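Local coordinates for 3-keto-5-aminohexanoate cleavage enzyme (Burkholderia xenovorans LB400, PDB 3E49), which probably cleaves 3-keto-5-aminohexanoate or a related beta-keto acid with the help of a bound zinc ion, at residues A[296-299]-A[305-308]; A[7-12]-A[298-303]. All coordinates share one frame; numbering follows the deposited sequence.

Overall arrangement
From the N terminus the chain runs through 7-12 into strand 10-13, one of the strands of the TIM barrel, and then makes its whole circuit of strands and helices before reaching helix 294-301. Contact 2 closes that very long loop, laying the end of this helix against the residues that lead into the strand. Contact 1 closes a short one, in which the chain leaves the helix and comes back past it at 305-308. The two are chained through the helix, 298-303 overlapping 296-299 in Arg-298 and Thr-299, so neither loop lies inside the other. Helix 294-301 thus links the residues leading into the first barrel strand to the C-terminal tail.

Contact 1 of 2, residues A[296-299]-A[305-308]; sequences EART and GPQN
Arg-298 and Pro-306 carry this contact, a surface example of a long cationic side chain lying against a proline ring. The arginine starts on helix 294-301 with its CB directed at the tail, and CG stands beside the backbone N, opposite the carbonyl carbon (chi1 -75°). From CG the chain runs extended to NE, long enough to bring the first close atom, Arg-298 CD, to 3.9 Å from Pro-306 CD. One bond further on, Arg-298 NE approaches the same Pro-306 CD to 3.4 Å, with Gly-305 CA lying obliquely at 4.2 Å from Arg-298 NE. The turn about CD-NE (chi4 97°) then sets the guanidinium broadside to the ring. Pro-306 CD sits over one face, offset toward the rim, and is 3.7 Å from Arg-298 CZ. At the tip, Pro-306 CB lies 3.4 Å from Arg-298 NH2, over the same face as CD. No hydrogen bond crosses between the segments, and the packing is van der Waals contact of ring methylenes with a flat cation.

The N-H groups of the guanidinium are taken up by other residues: Arg-298 NE forms a salt bridge with Glu-108 OE1 and NH1 a hydrogen bond with the carbonyl of Asp-80, which together fix the rotation of the group. Glu-108 OE1 also accepts the backbone N-H of Gly-305, so one carboxylate oxygen holds both sides of the contact.

Gly-305 has backbone angles (phi 112°) that suit a residue without a side chain, and it begins the turn that presents the proline. Asn-308 N donates to Gly-305 O at 3.0 Å, closing a type I beta turn with Pro-306 in its second position, just beyond the last helix of a TIM-barrel chain.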
# COMPACT_ATOMS: atom_id res chain seq x y z
N GLU A 296 18.86 17.59 21.59
CA GLU A 296 18.83 16.83 20.33
C GLU A 296 17.56 17.10 19.53
O GLU A 296 17.60 17.18 18.30
CB GLU A 296 19.00 15.34 20.60
CG GLU A 296 20.43 14.98 20.98
CD GLU A 296 20.58 13.60 21.60
OE1 GLU A 296 19.64 13.05 22.24
OE2 GLU A 296 21.68 13.02 21.46
N ALA A 297 16.41 17.17 20.21
CA ALA A 297 15.14 17.44 19.52
C ALA A 297 15.17 18.84 18.91
O ALA A 297 14.73 19.06 17.78
CB ALA A 297 13.95 17.27 20.48
N ARG A 298 15.74 19.80 19.62
CA ARG A 298 15.85 21.15 19.09
C ARG A 298 16.65 21.21 17.79
O ARG A 298 16.29 21.97 16.88
CB ARG A 298 16.48 22.09 20.14
CG ARG A 298 15.50 22.46 21.22
CD ARG A 298 16.11 23.44 22.22
NE ARG A 298 15.07 23.88 23.15
CZ ARG A 298 14.87 23.36 24.36
NH1 ARG A 298 15.68 22.42 24.85
NH2 ARG A 298 13.86 23.81 25.10
N THR A 299 17.72 20.42 17.72
CA THR A 299 18.57 20.36 16.52
C THR A 299 17.77 19.68 15.41
O THR A 299 17.65 20.21 14.31
CB THR A 299 19.86 19.57 16.77
OG1 THR A 299 20.61 20.20 17.83
CG2 THR A 299 20.71 19.54 15.53
N GLY A 305 15.46 27.78 20.68
CA GLY A 305 16.16 27.76 21.97
C GLY A 305 15.25 28.12 23.12
O GLY A 305 14.38 28.99 22.99
N PRO A 306 15.48 27.47 24.28
CA PRO A 306 14.64 27.56 25.47
C PRO A 306 14.55 28.92 26.10
O PRO A 306 13.64 29.17 26.88
CB PRO A 306 15.32 26.59 26.45
CG PRO A 306 16.70 26.45 25.97
CD PRO A 306 16.66 26.61 24.49
N GLN A 307 15.51 29.78 25.79
CA GLN A 307 15.53 31.10 26.36
C GLN A 307 14.91 32.10 25.41
O GLN A 307 14.52 33.17 25.84
CB GLN A 307 16.96 31.49 26.75
CG GLN A 307 17.63 30.50 27.74
CD GLN A 307 16.82 30.26 29.03
OE1 GLN A 307 16.11 31.15 29.53
NE2 GLN A 307 16.94 29.05 29.59
N ASN A 308 14.74 31.73 24.15
CA ASN A 308 14.09 32.60 23.17
C ASN A 308 12.56 32.51 23.18
O ASN A 308 11.92 32.47 22.13
CB ASN A 308 14.66 32.30 21.80
CG ASN A 308 16.12 32.68 21.71
OD1 ASN A 308 16.47 33.81 21.98
ND2 ASN A 308 16.97 31.74 21.32

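Contact 2 of 2, residues A[7-12]-A[298-303]; sequences KVIITC and RTMLGL
Lys-7 NZ is held by two carboxylates of the same chain, in a salt bridge to Glu-296 OE2 and a long, weak ion pair with Glu-290. While the ammonium is drawn off to these partners, the backbone of Lys-7 stays with the helix end at 298-303. The setting is the rim of a TIM barrel at the N-terminal ends of its strands: 7-12 leads into strand 10-13, and helix 294-301 packs against these leading residues, the zinc-binding His-50 being about 10 Å from Ile-9 between side chains.

Ile-9 and Met-300, the latter a selenomethionine, reach for each other tip to tip. Met-300 is bent at its last torsion (chi3 75°), which turns CE between the end of Ile-9 and the carbonyl of Lys-7: Met-300 CE lies 3.7 Å from Ile-9 CD1, and Met-300 SE is 4.0 Å from Ile-9 CG1. The same methyl, Met-300 CE, also comes within 3.4 Å of Lys-7 O. Leu-301 adds to the apolar patch, its CG 4.2 Å from Ile-9 CD1. Around them, Ala-297 packs on Ile-9 from the preceding turn of the helix, Val-48 of strand 48-54 also touches Ile-9, and Asn-253 both touches Met-300 and accepts the backbone N-H of Ile-9.

A Schellman motif follows, with Gly-302 the first residue to leave helical angles (phi 64°). Gly-302 N bonds back to Thr-299 O at 3.3 Å, and Leu-303 N donates to Arg-298 O at 2.8 Å.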
# COMPACT_ATOMS: atom_id res chain seq x y z
N LYS A 7 17.96 8.90 16.95
CA LYS A 7 17.34 9.12 18.26
C LYS A 7 15.85 9.37 18.13
O LYS A 7 15.39 10.02 17.18
CB LYS A 7 17.98 10.33 18.93
CG LYS A 7 19.46 10.28 19.03
CD LYS A 7 19.96 9.79 20.36
CE LYS A 7 21.47 10.03 20.43
NZ LYS A 7 21.96 10.33 21.80
N VAL A 8 15.10 8.86 19.09
CA VAL A 8 13.65 9.01 19.09
C VAL A 8 13.16 10.17 19.95
O VAL A 8 13.39 10.19 21.16
CB VAL A 8 12.98 7.72 19.60
CG1 VAL A 8 11.49 7.78 19.45
CG2 VAL A 8 13.56 6.53 18.82
N ILE A 9 12.46 11.09 19.31
CA ILE A 9 11.84 12.17 20.02
C ILE A 9 10.54 11.69 20.61
O ILE A 9 9.63 11.33 19.85
CB ILE A 9 11.49 13.36 19.12
CG1 ILE A 9 12.74 13.92 18.43
CG2 ILE A 9 10.74 14.44 19.93
CD1 ILE A 9 12.43 14.79 17.24
N ILE A 10 10.41 11.76 21.93
CA ILE A 10 9.15 11.44 22.60
C ILE A 10 8.44 12.76 22.93
O ILE A 10 9.00 13.62 23.63
CB ILE A 10 9.36 10.69 23.90
CG1 ILE A 10 10.12 9.37 23.64
CG2 ILE A 10 8.05 10.55 24.66
CD1 ILE A 10 10.46 8.58 24.88
N THR A 11 7.25 12.93 22.37
CA THR A 11 6.38 14.04 22.72
C THR A 11 5.36 13.53 23.74
O THR A 11 4.76 12.44 23.56
CB THR A 11 5.66 14.64 21.53
OG1 THR A 11 6.62 15.25 20.65
CG2 THR A 11 4.62 15.68 22.01
N CYS A 12 5.16 14.31 24.81
CA CYS A 12 4.13 13.99 25.78
C CYS A 12 3.08 15.12 25.83
O CYS A 12 3.39 16.23 26.17
CB CYS A 12 4.73 13.73 27.15
SG CYS A 12 3.48 13.01 28.23
N ARG A 298 15.74 19.80 19.62
CA ARG A 298 15.85 21.15 19.09
C ARG A 298 16.65 21.21 17.79
O ARG A 298 16.29 21.97 16.88
CB ARG A 298 16.48 22.09 20.14
CG ARG A 298 15.50 22.46 21.22
CD ARG A 298 16.11 23.44 22.22
NE ARG A 298 15.07 23.88 23.15
CZ ARG A 298 14.87 23.36 24.36
NH1 ARG A 298 15.68 22.42 24.85
NH2 ARG A 298 13.86 23.81 25.10
N THR A 299 17.72 20.42 17.72
CA THR A 299 18.57 20.36 16.52
C THR A 299 17.77 19.68 15.41
O THR A 299 17.65 20.21 14.31
CB THR A 299 19.86 19.57 16.77
OG1 THR A 299 20.61 20.20 17.83
CG2 THR A 299 20.71 19.54 15.53
N MSE A 300 17.18 18.54 15.73
CA MSE A 300 16.39 17.81 14.73
C MSE A 300 15.24 18.65 14.14
O MSE A 300 14.94 18.57 12.94
CB MSE A 300 15.83 16.54 15.34
CG MSE A 300 16.91 15.52 15.68
SE MSE A 300 16.43 14.16 16.94
CE MSE A 300 15.32 13.12 15.71
N LEU A 301 14.60 19.43 15.00
CA LEU A 301 13.45 20.25 14.64
C LEU A 301 13.72 21.71 14.23
O LEU A 301 12.79 22.42 13.87
CB LEU A 301 12.42 20.19 15.77
CG LEU A 301 11.83 18.81 16.10
CD1 LEU A 301 10.86 18.89 17.29
CD2 LEU A 301 11.15 18.21 14.88
N GLY A 302 14.99 22.14 14.29
CA GLY A 302 15.41 23.51 13.94
C GLY A 302 14.81 24.55 14.88
O GLY A 302 14.39 25.60 14.43
N LEU A 303 14.76 24.25 16.18
CA LEU A 303 14.08 25.11 17.14
C LEU A 303 14.96 26.31 17.63
O LEU A 303 16.18 26.23 17.60
CB LEU A 303 13.58 24.27 18.31
CG LEU A 303 12.50 23.21 17.97
CD1 LEU A 303 12.02 22.61 19.26
CD2 LEU A 303 11.36 23.81 17.18